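Local coordinates for nitrogenase molybdenum-iron protein alpha chain (Clostridium pasteurianum, PDB 4WES) that forms, with the beta chain, the molybdenum-iron component of nitrogenase, which reduces dinitrogen to ammonium at an iron-sulfur-molybdenum cluster in an ATP-dependent reaction with the iron protein, at residues S80-K90 against F101-D109; R51-V62 against V180-N190. All coordinates share one frame; numbering follows the deposited sequence. Where two conformers were deposited one is given.

Contact 1. Residues S80-K90 against F101-D109; sequences SFYTWGGRRFK and FNEYVFSTD. With ICS (iron-sulfur-molybdenum cluster with interstitial carbon), chain F; HCA (3-hydroxy-3-carboxy-adipic acid), chain E.
Val105 lies against Trp84 with both of its methyl groups in use. CG2 sits over one face of the indole, 4.0 Å from the centroid of the five-membered ring and 24° off its normal, a CH-pi contact, while CG1 reaches back to Trp84 CB at 3.6 Å. The indole is also held at its edge: Trp84 NE1 donates to Glu103 O at 3.1 Å with an N-H...O angle of 161°. That oxygen lies near the ring plane, although the donor stands above the carbonyl plane of Glu103. Face and edge together fix the rotation of the ring, and with CG anti to the backbone N (chi1 -163°) the indole turns its face to Val105.

The two segments belong to a beta-alpha-beta unit of strand 69-74, helix 77-81 and strand 106-107, and the contact sets the end of the helix, with the loop after it, against strand 106-107. Here Ser80 CB meets Ser107 CB at 3.6 Å. One water joins Ser80 OG to Phe106 O.

Farther along the loop, Asn102 ND2 gives a weak hydrogen bond to Phe89 O at 2.9 Å; its OD1 lies at the edge of the Phe89 ring and is hydrogen-bonded to Ser91 OG. Between Trp84 and Phe89 the loop carries Arg87 to the cofactor, its chain extended from CG to NE and its NH1 3.3 Å from S5A of the iron-sulfur-molybdenum cluster. Outside, Phe106 and Ser107 pair antiparallel with a strand of a beta chain, extending the sheet across the subunit interface.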
loop_
_atom_site.group_PDB
_atom_site.type_symbol
_atom_site.label_atom_id
_atom_site.label_comp_id
_atom_site.label_asym_id
_atom_site.label_seq_id
_atom_site.Cartn_x
_atom_site.Cartn_y
_atom_site.Cartn_z
ATOM N N SER A 80 -11.994 -12.509 -26.451
ATOM C CA SER A 80 -12.858 -12.131 -25.323
ATOM C C SER A 80 -12.101 -11.288 -24.286
ATOM O O SER A 80 -12.533 -10.198 -23.934
ATOM C CB SER A 80 -13.387 -13.420 -24.691
ATOM O OG SER A 80 -14.261 -13.125 -23.604
ATOM N N PHE A 81 -10.971 -11.805 -23.793
ATOM C CA PHE A 81 -10.186 -11.138 -22.750
ATOM C C PHE A 81 -9.853 -9.703 -23.122
ATOM O O PHE A 81 -9.910 -8.814 -22.266
ATOM C CB PHE A 81 -8.888 -11.918 -22.512
ATOM C CG PHE A 81 -8.019 -11.321 -21.452
ATOM C CD1 PHE A 81 -8.166 -11.648 -20.115
ATOM C CD2 PHE A 81 -7.031 -10.414 -21.791
ATOM C CE1 PHE A 81 -7.367 -11.102 -19.126
ATOM C CE2 PHE A 81 -6.243 -9.859 -20.821
ATOM C CZ PHE A 81 -6.392 -10.190 -19.498
ATOM N N TYR A 82 -9.522 -9.442 -24.380
ATOM C CA TYR A 82 -9.100 -8.115 -24.797
ATOM C C TYR A 82 -10.271 -7.139 -24.999
ATOM O O TYR A 82 -10.031 -5.961 -25.286
ATOM C CB TYR A 82 -8.181 -8.215 -26.022
ATOM C CG TYR A 82 -6.901 -8.910 -25.661
ATOM C CD1 TYR A 82 -6.038 -8.368 -24.719
ATOM C CD2 TYR A 82 -6.535 -10.112 -26.255
ATOM C CE1 TYR A 82 -4.866 -9.015 -24.339
ATOM C CE2 TYR A 82 -5.373 -10.763 -25.864
ATOM C CZ TYR A 82 -4.535 -10.209 -24.928
ATOM O OH TYR A 82 -3.353 -10.817 -24.539
ATOM N N THR A 83 -11.504 -7.604 -24.725
ATOM C CA THR A 83 -12.675 -6.736 -24.685
ATOM C C THR A 83 -13.201 -6.577 -23.269
ATOM O O THR A 83 -14.302 -6.038 -23.063
ATOM C CB THR A 83 -13.770 -7.187 -25.650
ATOM O OG1 THR A 83 -14.294 -8.473 -25.267
ATOM C CG2 THR A 83 -13.255 -7.216 -27.076
ATOM N N TRP A 84 -12.426 -6.969 -22.271
ATOM C CA TRP A 84 -12.817 -6.902 -20.871
ATOM C C TRP A 84 -12.457 -5.551 -20.244
ATOM O O TRP A 84 -11.472 -5.402 -19.505
ATOM C CB TRP A 84 -12.218 -8.087 -20.102
ATOM C CG TRP A 84 -12.806 -8.415 -18.784
ATOM C CD1 TRP A 84 -13.873 -7.840 -18.162
ATOM C CD2 TRP A 84 -12.339 -9.429 -17.900
ATOM N NE1 TRP A 84 -14.124 -8.440 -16.948
ATOM C CE2 TRP A 84 -13.155 -9.396 -16.760
ATOM C CE3 TRP A 84 -11.268 -10.312 -17.936
ATOM C CZ2 TRP A 84 -12.948 -10.243 -15.678
ATOM C CZ3 TRP A 84 -11.069 -11.173 -16.870
ATOM C CH2 TRP A 84 -11.908 -11.126 -15.757
ATOM N N GLY A 85 -13.272 -4.551 -20.525
ATOM C CA GLY A 85 -13.171 -3.271 -19.844
ATOM C C GLY A 85 -12.179 -2.258 -20.374
ATOM O O GLY A 85 -12.144 -1.147 -19.868
ATOM N N GLY A 86 -11.409 -2.615 -21.400
ATOM C CA GLY A 86 -10.434 -1.673 -21.917
ATOM C C GLY A 86 -11.041 -0.501 -22.648
ATOM O O GLY A 86 -10.448 0.568 -22.720
ATOM N N ARG A 87 -12.220 -0.697 -23.236
ATOM C CA ARG A 87 -12.974 0.382 -23.881
ATOM C C ARG A 87 -14.051 0.813 -22.883
ATOM O O ARG A 87 -14.874 0.011 -22.445
ATOM C CB ARG A 87 -13.560 -0.050 -25.202
ATOM C CG ARG A 87 -14.352 1.053 -25.881
ATOM C CD ARG A 87 -14.566 0.771 -27.328
ATOM N NE ARG A 87 -15.470 1.704 -27.988
ATOM C CZ ARG A 87 -16.789 1.540 -28.099
ATOM N NH1 ARG A 87 -17.501 2.396 -28.795
ATOM N NH2 ARG A 87 -17.405 0.512 -27.510
ATOM N N ARG A 88 -14.009 2.104 -22.526
ATOM C CA ARG A 88 -14.656 2.625 -21.347
ATOM C C ARG A 88 -16.091 3.117 -21.559
ATOM O O ARG A 88 -16.474 4.160 -21.021
ATOM C CB ARG A 88 -13.784 3.717 -20.750
ATOM C CG ARG A 88 -12.413 3.225 -20.292
ATOM C CD ARG A 88 -11.523 4.357 -19.840
ATOM N NE ARG A 88 -12.147 5.089 -18.748
ATOM C CZ ARG A 88 -12.672 6.318 -18.779
ATOM N NH1 ARG A 88 -13.368 6.768 -17.737
ATOM N NH2 ARG A 88 -12.537 7.105 -19.829
ATOM N N PHE A 89 -16.911 2.328 -22.259
ATOM C CA PHE A 89 -18.333 2.641 -22.272
ATOM C C PHE A 89 -18.892 2.424 -20.870
ATOM O O PHE A 89 -18.719 1.373 -20.268
ATOM C CB PHE A 89 -19.096 1.803 -23.310
ATOM C CG PHE A 89 -18.772 0.328 -23.360
ATOM C CD1 PHE A 89 -19.447 -0.583 -22.584
ATOM C CD2 PHE A 89 -17.810 -0.120 -24.226
ATOM C CE1 PHE A 89 -19.160 -1.942 -22.663
ATOM C CE2 PHE A 89 -17.529 -1.449 -24.344
ATOM C CZ PHE A 89 -18.183 -2.371 -23.564
ATOM N N LYS A 90 -19.582 3.424 -20.337
ATOM C CA LYS A 90 -20.143 3.312 -18.991
ATOM C C LYS A 90 -21.609 2.883 -19.052
ATOM O O LYS A 90 -22.353 3.289 -19.946
ATOM C CB LYS A 90 -19.974 4.609 -18.206
ATOM C CG LYS A 90 -18.529 4.966 -17.850
ATOM C CD LYS A 90 -18.483 6.151 -16.879
ATOM C CE LYS A 90 -17.068 6.459 -16.425
ATOM N NZ LYS A 90 -17.024 7.584 -15.490
ATOM N N PHE A 101 -24.286 -6.186 -17.805
ATOM C CA PHE A 101 -23.186 -7.147 -17.927
ATOM C C PHE A 101 -21.847 -6.491 -18.256
ATOM O O PHE A 101 -20.885 -7.193 -18.632
ATOM C CB PHE A 101 -23.533 -8.217 -18.958
ATOM C CG PHE A 101 -24.826 -8.942 -18.646
ATOM C CD1 PHE A 101 -24.915 -9.802 -17.581
ATOM C CD2 PHE A 101 -25.976 -8.717 -19.396
ATOM C CE1 PHE A 101 -26.089 -10.429 -17.252
ATOM C CE2 PHE A 101 -27.163 -9.363 -19.071
ATOM C CZ PHE A 101 -27.219 -10.211 -17.993
ATOM N N ASN A 102 -21.724 -5.184 -18.049
ATOM C CA ASN A 102 -20.444 -4.479 -18.334
ATOM C C ASN A 102 -19.244 -5.058 -17.692
ATOM O O ASN A 102 -18.140 -4.891 -18.225
ATOM C CB ASN A 102 -20.455 -2.999 -17.818
ATOM C CG ASN A 102 -20.645 -1.983 -18.927
ATOM O OD1 ASN A 102 -21.439 -2.200 -19.848
ATOM N ND2 ASN A 102 -19.941 -0.805 -18.858
ATOM N N GLU A 103 -19.396 -5.659 -16.507
ATOM C CA GLU A 103 -18.258 -6.104 -15.718
ATOM C C GLU A 103 -17.789 -7.494 -16.116
ATOM O O GLU A 103 -16.858 -8.002 -15.511
ATOM C CB GLU A 103 -18.586 -6.038 -14.224
ATOM C CG GLU A 103 -18.914 -4.634 -13.739
ATOM C CD GLU A 103 -19.824 -4.521 -12.534
ATOM O OE1 GLU A 103 -19.736 -3.487 -11.832
ATOM O OE2 GLU A 103 -20.657 -5.428 -12.308
ATOM N N TYR A 104 -18.415 -8.096 -17.118
ATOM C CA TYR A 104 -18.186 -9.472 -17.501
ATOM C C TYR A 104 -17.728 -9.569 -18.944
ATOM O O TYR A 104 -18.098 -8.742 -19.760
ATOM C CB TYR A 104 -19.466 -10.317 -17.396
ATOM C CG TYR A 104 -20.068 -10.365 -16.031
ATOM C CD1 TYR A 104 -19.809 -11.402 -15.158
ATOM C CD2 TYR A 104 -20.940 -9.374 -15.586
ATOM C CE1 TYR A 104 -20.385 -11.441 -13.892
ATOM C CE2 TYR A 104 -21.508 -9.419 -14.328
ATOM C CZ TYR A 104 -21.253 -10.460 -13.489
ATOM O OH TYR A 104 -21.828 -10.477 -12.247
ATOM N N VAL A 105 -16.969 -10.622 -19.269
ATOM C CA VAL A 105 -16.853 -11.065 -20.665
ATOM C C VAL A 105 -17.196 -12.544 -20.749
ATOM O O VAL A 105 -16.874 -13.335 -19.847
ATOM C CB VAL A 105 -15.466 -10.794 -21.285
ATOM C CG1 VAL A 105 -15.280 -9.306 -21.531
ATOM C CG2 VAL A 105 -14.322 -11.368 -20.453
ATOM N N PHE A 106 -17.812 -12.881 -21.882
ATOM C CA PHE A 106 -18.355 -14.213 -22.124
ATOM C C PHE A 106 -17.763 -14.785 -23.396
ATOM O O PHE A 106 -17.696 -14.092 -24.392
ATOM C CB PHE A 106 -19.867 -14.104 -22.301
ATOM C CG PHE A 106 -20.586 -13.520 -21.119
ATOM C CD1 PHE A 106 -20.835 -14.295 -20.005
ATOM C CD2 PHE A 106 -20.992 -12.214 -21.111
ATOM C CE1 PHE A 106 -21.491 -13.750 -18.932
ATOM C CE2 PHE A 106 -21.690 -11.664 -20.046
ATOM C CZ PHE A 106 -21.909 -12.434 -18.943
ATOM N N SER A 107 -17.418 -16.071 -23.383
ATOM C CA SER A 107 -16.915 -16.660 -24.606
ATOM C C SER A 107 -17.026 -18.163 -24.579
ATOM O O SER A 107 -17.331 -18.796 -23.557
ATOM C CB SER A 107 -15.471 -16.308 -24.804
ATOM O OG SER A 107 -14.670 -17.042 -23.901
ATOM N N THR A 108 -16.791 -18.771 -25.760
ATOM C CA THR A 108 -16.775 -20.218 -25.871
ATOM C C THR A 108 -15.379 -20.794 -25.681
ATOM O O THR A 108 -15.235 -22.014 -25.654
ATOM C CB THR A 108 -17.311 -20.661 -27.231
ATOM O OG1 THR A 108 -16.551 -20.015 -28.256
ATOM C CG2 THR A 108 -18.795 -20.323 -27.375
ATOM N N ASP A 109 -14.351 -19.945 -25.495
ATOM C CA ASP A 109 -13.034 -20.426 -25.093
ATOM C C ASP A 109 -12.598 -21.636 -25.944
ATOM O O ASP A 109 -12.278 -22.691 -25.434
ATOM C CB ASP A 109 -13.047 -20.759 -23.593
ATOM C CG ASP A 109 -11.715 -21.126 -22.995
ATOM O OD1 ASP A 109 -10.641 -20.801 -23.558
ATOM O OD2 ASP A 109 -11.762 -21.724 -21.900
HETATM FE FE1 ICS F . -16.591 6.160 -33.812
HETATM MO MO1 ICS F . -11.132 3.869 -30.160
HETATM FE FE2 ICS F . -14.879 4.149 -33.512
HETATM FE FE3 ICS F . -15.761 5.477 -31.366
HETATM FE FE4 ICS F . -14.131 6.661 -33.098
HETATM FE FE5 ICS F . -12.090 5.803 -31.770
HETATM FE FE6 ICS F . -12.871 3.315 -32.129
HETATM FE FE7 ICS F . -13.697 4.626 -30.053
HETATM C CX ICS F . -13.910 5.049 -32.019
HETATM S S1A ICS F . -14.737 5.738 -35.113
HETATM S S1B ICS F . -10.806 4.082 -32.466
HETATM S S2A ICS F . -17.030 4.200 -32.784
HETATM S S2B ICS F . -13.864 2.178 -33.706
HETATM S S3A ICS F . -12.176 7.726 -32.944
HETATM S S3B ICS F . -13.053 2.477 -30.079
HETATM S S4A ICS F . -15.978 7.605 -32.117
HETATM S S4B ICS F . -11.992 5.956 -29.538
HETATM S S5A ICS F . -15.667 5.071 -29.171
HETATM C C1 HCA E . -10.251 -0.691 -30.611
HETATM C C2 HCA E . -10.550 -0.073 -29.242
HETATM C C3 HCA E . -9.845 1.258 -28.992
HETATM C C4 HCA E . -8.371 1.072 -28.581
HETATM C C5 HCA E . -7.833 2.428 -28.091
HETATM C C6 HCA E . -6.353 2.661 -28.063
HETATM C C7 HCA E . -10.559 1.989 -27.854
HETATM O O1 HCA E . -9.877 0.038 -31.539
HETATM O O2 HCA E . -10.426 -1.913 -30.753
HETATM O O3 HCA E . -5.874 3.308 -27.080
HETATM O O4 HCA E . -5.646 2.234 -29.003
HETATM O O5 HCA E . -10.913 3.170 -28.065
HETATM O O6 HCA E . -10.699 1.409 -26.768
HETATM O O7 HCA E . -9.873 2.061 -30.162
HETATM O O HOH W 1 -16.200 -11.672 -24.883
HETATM O O HOH W 2 -14.589 -15.182 -21.575
#

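Contact 2. Residues R51-V62 against V180-N190; sequences RGCAYAGCKGVV and VSQSAGHHIAN. With CLF (Fe(8)-S(7) cluster), chain H; ICS (iron-sulfur-molybdenum cluster with interstitial carbon), chain F; HCA (3-hydroxy-3-carboxy-adipic acid), chain E.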
loop_
_atom_site.group_PDB
_atom_site.type_symbol
_atom_site.label_atom_id
_atom_site.label_comp_id
_atom_site.label_asym_id
_atom_site.label_seq_id
_atom_site.Cartn_x
_atom_site.Cartn_y
_atom_site.Cartn_z
ATOM N N ARG A 51 -4.017 0.044 -36.256
ATOM C CA ARG A 51 -5.324 -0.587 -36.557
ATOM C C ARG A 51 -5.599 -1.862 -35.824
ATOM O O ARG A 51 -4.699 -2.648 -35.503
ATOM C CB ARG A 51 -5.407 -0.903 -38.050
ATOM C CG ARG A 51 -5.611 0.314 -38.928
ATOM C CD ARG A 51 -5.513 -0.073 -40.377
ATOM N NE ARG A 51 -6.078 0.922 -41.250
ATOM C CZ ARG A 51 -6.281 0.761 -42.538
ATOM N NH1 ARG A 51 -5.843 -0.318 -43.159
ATOM N NH2 ARG A 51 -6.920 1.692 -43.226
ATOM N N GLY A 52 -6.908 -2.089 -35.612
ATOM C CA GLY A 52 -7.420 -3.371 -35.149
ATOM C C GLY A 52 -8.207 -4.082 -36.218
ATOM O O GLY A 52 -8.006 -3.861 -37.405
ATOM N N CYS A 53 -9.115 -4.943 -35.765
ATOM C CA CYS A 53 -9.787 -5.886 -36.639
ATOM C C CYS A 53 -11.300 -5.691 -36.670
ATOM O O CYS A 53 -11.892 -4.913 -35.906
ATOM C CB CYS A 53 -9.489 -7.319 -36.228
ATOM S SG CYS A 53 -10.209 -7.744 -34.615
ATOM N N ALA A 54 -11.968 -6.433 -37.560
ATOM C CA ALA A 54 -13.424 -6.308 -37.699
ATOM C C ALA A 54 -14.183 -6.764 -36.460
ATOM O O ALA A 54 -15.244 -6.236 -36.166
ATOM C CB ALA A 54 -13.898 -7.093 -38.909
ATOM N N TYR A 55 -13.650 -7.731 -35.723
ATOM C CA TYR A 55 -14.276 -8.186 -34.507
ATOM C C TYR A 55 -14.271 -7.081 -33.458
ATOM O O TYR A 55 -15.269 -6.830 -32.781
ATOM C CB TYR A 55 -13.589 -9.452 -33.976
ATOM C CG TYR A 55 -13.836 -9.713 -32.522
ATOM C CD1 TYR A 55 -12.973 -9.240 -31.555
ATOM C CD2 TYR A 55 -14.969 -10.406 -32.093
ATOM C CE1 TYR A 55 -13.197 -9.443 -30.230
ATOM C CE2 TYR A 55 -15.205 -10.609 -30.757
ATOM C CZ TYR A 55 -14.331 -10.143 -29.800
ATOM O OH TYR A 55 -14.559 -10.383 -28.476
ATOM N N ALA A 56 -13.158 -6.335 -33.354
ATOM C CA ALA A 56 -13.114 -5.184 -32.465
ATOM C C ALA A 56 -14.204 -4.195 -32.833
ATOM O O ALA A 56 -14.944 -3.714 -31.982
ATOM C CB ALA A 56 -11.727 -4.538 -32.527
ATOM N N GLY A 57 -14.317 -3.871 -34.134
ATOM C CA GLY A 57 -15.299 -2.889 -34.558
ATOM C C GLY A 57 -16.738 -3.300 -34.312
ATOM O O GLY A 57 -17.613 -2.465 -34.051
ATOM N N CYS A 58 -17.007 -4.588 -34.381
ATOM C CA CYS A 58 -18.383 -5.111 -34.206
ATOM C C CYS A 58 -18.709 -5.391 -32.739
ATOM O O CYS A 58 -19.622 -4.780 -32.167
ATOM C CB CYS A 58 -18.502 -6.387 -35.034
ATOM S SG CYS A 58 -20.189 -7.068 -35.043
ATOM N N LYS A 59 -17.960 -6.289 -32.100
ATOM C CA LYS A 59 -18.214 -6.656 -30.716
ATOM C C LYS A 59 -17.678 -5.618 -29.744
ATOM O O LYS A 59 -18.359 -5.182 -28.823
ATOM C CB LYS A 59 -17.627 -8.041 -30.421
ATOM C CG LYS A 59 -18.044 -8.690 -29.105
ATOM C CD LYS A 59 -17.303 -8.249 -27.868
ATOM C CE LYS A 59 -17.749 -9.085 -26.693
ATOM N NZ LYS A 59 -17.079 -8.738 -25.410
ATOM N N GLY A 60 -16.400 -5.270 -29.916
ATOM C CA GLY A 60 -15.777 -4.389 -28.952
ATOM C C GLY A 60 -16.306 -2.972 -28.970
ATOM O O GLY A 60 -16.263 -2.294 -27.936
ATOM N N VAL A 61 -16.785 -2.526 -30.128
ATOM C CA VAL A 61 -17.139 -1.136 -30.353
ATOM C C VAL A 61 -18.655 -0.945 -30.424
ATOM O O VAL A 61 -19.258 -0.378 -29.512
ATOM C CB VAL A 61 -16.396 -0.545 -31.583
ATOM C CG1 VAL A 61 -16.910 0.842 -31.915
ATOM C CG2 VAL A 61 -14.890 -0.546 -31.309
ATOM N N VAL A 62 -19.317 -1.419 -31.476
ATOM C CA VAL A 62 -20.730 -1.084 -31.633
ATOM C C VAL A 62 -21.648 -1.851 -30.698
ATOM O O VAL A 62 -22.568 -1.277 -30.087
ATOM C CB VAL A 62 -21.171 -1.230 -33.112
ATOM C CG1 VAL A 62 -22.685 -1.012 -33.250
ATOM C CG2 VAL A 62 -20.406 -0.243 -33.984
ATOM N N VAL A 180 -10.362 -4.423 -43.594
ATOM C CA VAL A 180 -8.988 -3.946 -43.440
ATOM C C VAL A 180 -8.705 -3.321 -42.075
ATOM O O VAL A 180 -7.601 -2.840 -41.863
ATOM C CB VAL A 180 -8.605 -2.943 -44.551
ATOM C CG1 VAL A 180 -8.685 -3.618 -45.909
ATOM C CG2 VAL A 180 -9.478 -1.717 -44.557
ATOM N N SER A 181 -9.707 -3.288 -41.201
ATOM C CA SER A 181 -9.678 -2.504 -39.997
ATOM C C SER A 181 -10.947 -2.760 -39.183
ATOM O O SER A 181 -11.811 -3.560 -39.566
ATOM C CB SER A 181 -9.622 -1.032 -40.353
ATOM O OG SER A 181 -10.852 -0.671 -40.999
ATOM N N GLN A 182 -11.101 -1.966 -38.126
ATOM C CA GLN A 182 -12.333 -1.947 -37.338
ATOM C C GLN A 182 -13.558 -1.579 -38.163
ATOM O O GLN A 182 -14.691 -1.956 -37.791
ATOM C CB GLN A 182 -12.209 -0.968 -36.179
ATOM C CG GLN A 182 -11.154 -1.293 -35.114
ATOM C CD GLN A 182 -9.818 -0.608 -35.376
ATOM O OE1 GLN A 182 -9.283 -0.696 -36.464
ATOM N NE2 GLN A 182 -9.250 -0.002 -34.355
ATOM N N SER A 183 -13.372 -0.798 -39.216
ATOM C CA SER A 183 -14.498 -0.299 -39.985
ATOM C C SER A 183 -15.461 -1.397 -40.458
ATOM O O SER A 183 -16.685 -1.221 -40.364
ATOM C CB SER A 183 -14.009 0.530 -41.166
ATOM O OG SER A 183 -15.095 0.886 -41.987
ATOM N N ALA A 184 -14.919 -2.485 -41.007
ATOM C CA ALA A 184 -15.808 -3.551 -41.486
ATOM C C ALA A 184 -16.739 -4.037 -40.378
ATOM O O ALA A 184 -17.894 -4.418 -40.625
ATOM C CB ALA A 184 -14.994 -4.679 -42.074
ATOM N N GLY A 185 -16.209 -4.089 -39.161
ATOM C CA GLY A 185 -17.023 -4.506 -38.031
ATOM C C GLY A 185 -18.187 -3.569 -37.731
ATOM O O GLY A 185 -19.261 -4.017 -37.363
ATOM N N HIS A 186 -17.978 -2.267 -37.900
ATOM C CA HIS A 186 -19.085 -1.342 -37.755
ATOM C C HIS A 186 -20.187 -1.699 -38.740
ATOM O O HIS A 186 -21.377 -1.750 -38.398
ATOM C CB HIS A 186 -18.699 0.093 -38.096
ATOM C CG HIS A 186 -17.571 0.674 -37.310
ATOM N ND1 HIS A 186 -16.824 1.718 -37.823
ATOM C CD2 HIS A 186 -17.076 0.380 -36.089
ATOM C CE1 HIS A 186 -15.934 2.055 -36.912
ATOM N NE2 HIS A 186 -16.044 1.257 -35.871
ATOM N N HIS A 187 -19.784 -1.921 -39.993
ATOM C CA HIS A 187 -20.772 -2.157 -41.055
ATOM C C HIS A 187 -21.548 -3.454 -40.759
ATOM O O HIS A 187 -22.773 -3.512 -40.868
ATOM C CB HIS A 187 -20.048 -2.209 -42.384
ATOM C CG HIS A 187 -20.941 -2.126 -43.575
ATOM N ND1 HIS A 187 -20.458 -1.803 -44.814
ATOM C CD2 HIS A 187 -22.271 -2.268 -43.715
ATOM C CE1 HIS A 187 -21.444 -1.768 -45.688
ATOM N NE2 HIS A 187 -22.555 -2.056 -45.043
ATOM N N ILE A 188 -20.820 -4.498 -40.386
ATOM C CA ILE A 188 -21.419 -5.783 -40.063
ATOM C C ILE A 188 -22.387 -5.624 -38.888
ATOM O O ILE A 188 -23.517 -6.172 -38.907
ATOM C CB ILE A 188 -20.303 -6.811 -39.758
ATOM C CG1 ILE A 188 -19.540 -7.144 -41.049
ATOM C CG2 ILE A 188 -20.879 -8.095 -39.150
ATOM C CD1 ILE A 188 -18.167 -7.761 -40.837
ATOM N N ALA A 189 -22.020 -4.880 -37.854
ATOM C CA ALA A 189 -22.915 -4.655 -36.744
ATOM C C ALA A 189 -24.156 -3.903 -37.195
ATOM O O ALA A 189 -25.289 -4.249 -36.804
ATOM C CB ALA A 189 -22.219 -3.900 -35.624
ATOM N N ASN A 190 -23.963 -2.834 -37.962
ATOM C CA ASN A 190 -25.095 -2.010 -38.368
ATOM C C ASN A 190 -26.127 -2.804 -39.151
ATOM O O ASN A 190 -27.324 -2.578 -39.009
ATOM C CB ASN A 190 -24.655 -0.811 -39.232
ATOM C CG ASN A 190 -24.180 0.423 -38.435
ATOM O OD1 ASN A 190 -24.684 1.508 -38.663
ATOM N ND2 ASN A 190 -23.232 0.245 -37.522
HETATM FE FE1 CLF H . -8.789 -12.388 -34.946
HETATM FE FE2 CLF H . -7.239 -11.244 -33.358
HETATM FE FE3 CLF H . -9.527 -9.859 -34.051
HETATM FE FE4 CLF H . -9.577 -12.060 -32.468
HETATM S S1 CLF H . -7.891 -13.623 -33.114
HETATM S S2A CLF H . -7.724 -10.367 -35.421
HETATM S S4A CLF H . -8.633 -10.050 -31.960
HETATM S S3A CLF H . -10.928 -11.707 -34.313
HETATM FE FE5 CLF H . -8.412 -13.731 -29.685
HETATM FE FE6 CLF H . -6.483 -16.334 -31.290
HETATM FE FE7 CLF H . -5.798 -14.491 -29.367
HETATM FE FE8 CLF H . -5.990 -13.267 -31.755
HETATM S S2B CLF H . -7.686 -15.803 -29.412
HETATM S S3B CLF H . -4.594 -14.998 -31.280
HETATM S S4B CLF H . -6.585 -12.348 -29.713
HETATM FE FE1 ICS F . -16.591 6.160 -33.812
HETATM MO MO1 ICS F . -11.132 3.869 -30.160
HETATM FE FE2 ICS F . -14.879 4.149 -33.512
HETATM FE FE3 ICS F . -15.761 5.477 -31.366
HETATM FE FE4 ICS F . -14.131 6.661 -33.098
HETATM FE FE5 ICS F . -12.090 5.803 -31.770
HETATM FE FE6 ICS F . -12.871 3.315 -32.129
HETATM FE FE7 ICS F . -13.697 4.626 -30.053
HETATM C CX ICS F . -13.910 5.049 -32.019
HETATM S S1A ICS F . -14.737 5.738 -35.113
HETATM S S1B ICS F . -10.806 4.082 -32.466
HETATM S S2A ICS F . -17.030 4.200 -32.784
HETATM S S2B ICS F . -13.864 2.178 -33.706
HETATM S S3A ICS F . -12.176 7.726 -32.944
HETATM S S3B ICS F . -13.053 2.477 -30.079
HETATM S S4A ICS F . -15.978 7.605 -32.117
HETATM S S4B ICS F . -11.992 5.956 -29.538
HETATM S S5A ICS F . -15.667 5.071 -29.171
HETATM C C1 HCA E . -10.251 -0.691 -30.611
HETATM C C2 HCA E . -10.550 -0.073 -29.242
HETATM C C3 HCA E . -9.845 1.258 -28.992
HETATM C C4 HCA E . -8.371 1.072 -28.581
HETATM C C5 HCA E . -7.833 2.428 -28.091
HETATM C C6 HCA E . -6.353 2.661 -28.063
HETATM C C7 HCA E . -10.559 1.989 -27.854
HETATM O O1 HCA E . -9.877 0.038 -31.539
HETATM O O2 HCA E . -10.426 -1.913 -30.753
HETATM O O3 HCA E . -5.874 3.308 -27.080
HETATM O O4 HCA E . -5.646 2.234 -29.003
HETATM O O5 HCA E . -10.913 3.170 -28.065
HETATM O O6 HCA E . -10.699 1.409 -26.768
HETATM O O7 HCA E . -9.873 2.061 -30.162
#
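Gly57 and Gly185 meet where the helices 54-62 and 182-190 pass each other, their axes only 5.9 Å apart at a crossing angle of -47°. Neither residue has a side chain, so backbone packs on backbone: Ala54 O bears on Gly185 CA at 3.1 Å, and a hydrogen on Gly57 CA points almost straight at Gln182 O, 3.4 Å from CA, a CA-H...O contact with an angle of 172° at the hydrogen. The lack of side chains at these two positions lets the helices touch directly through their main chains.

Small bumps surround this centre. Cys58 CB rests on Gly185 O, and its SG, anti to the backbone N, reaches Ala189 CB at 3.8 Å. Val62 CG1 meets that same methyl, so the Ala189 methyl fills the notch between Cys58 SG and Val62 CG1. Val62 CG2 packs near the His186 ring. At the other end, Gln182 bends at chi2 (94°) to curl over Gly52: Gly52 N donates to OE1 at 2.9 Å, from above the amide plane, while NE2 donates to O1 of homocitrate and to Glu368.

His186, Val61 and Cys53 reach the metal clusters. The edge of the His186 ring faces both Gly57 O and the iron-sulfur-molybdenum cluster, with NE2 3.2 Å from S2B. Val61 lines the same cluster. Cys53 is the N-cap of helix 54-62, its SG accepting from Ala56 N; the same Cys53 SG binds FE3 of the Fe(8)-S(7) cluster at 2.3 Å.

Helix 263-277 packs beside His186 and Asn190, strands 69-74 and 138-143 receive Lys59, and Tyr51 of a beta chain touches Tyr55 and Ala56.

After its N-terminal helices and strand 25-27 the chain enters helix 54-63, then strand 69-74 and helix 77-81. Contact 1 closes a short loop of ten residues between 80-90 and 101-109, completing the return to strand 106-107. The chain then passes through strands 138-143 and 169-172 before helix 182-196 comes back to helix 54-63, where contact 2 closes a much longer loop; contact 1 is therefore nested within it. Their centres lie about 15 Å apart, yet they touch directly: Thr83 OG1 is 2.8 Å from Lys59 NZ, a probable hydrogen bond, and Arg87 NH2 is 2.9 Å from Val61 O. Both reach the iron-sulfur-molybdenum cluster and homocitrate.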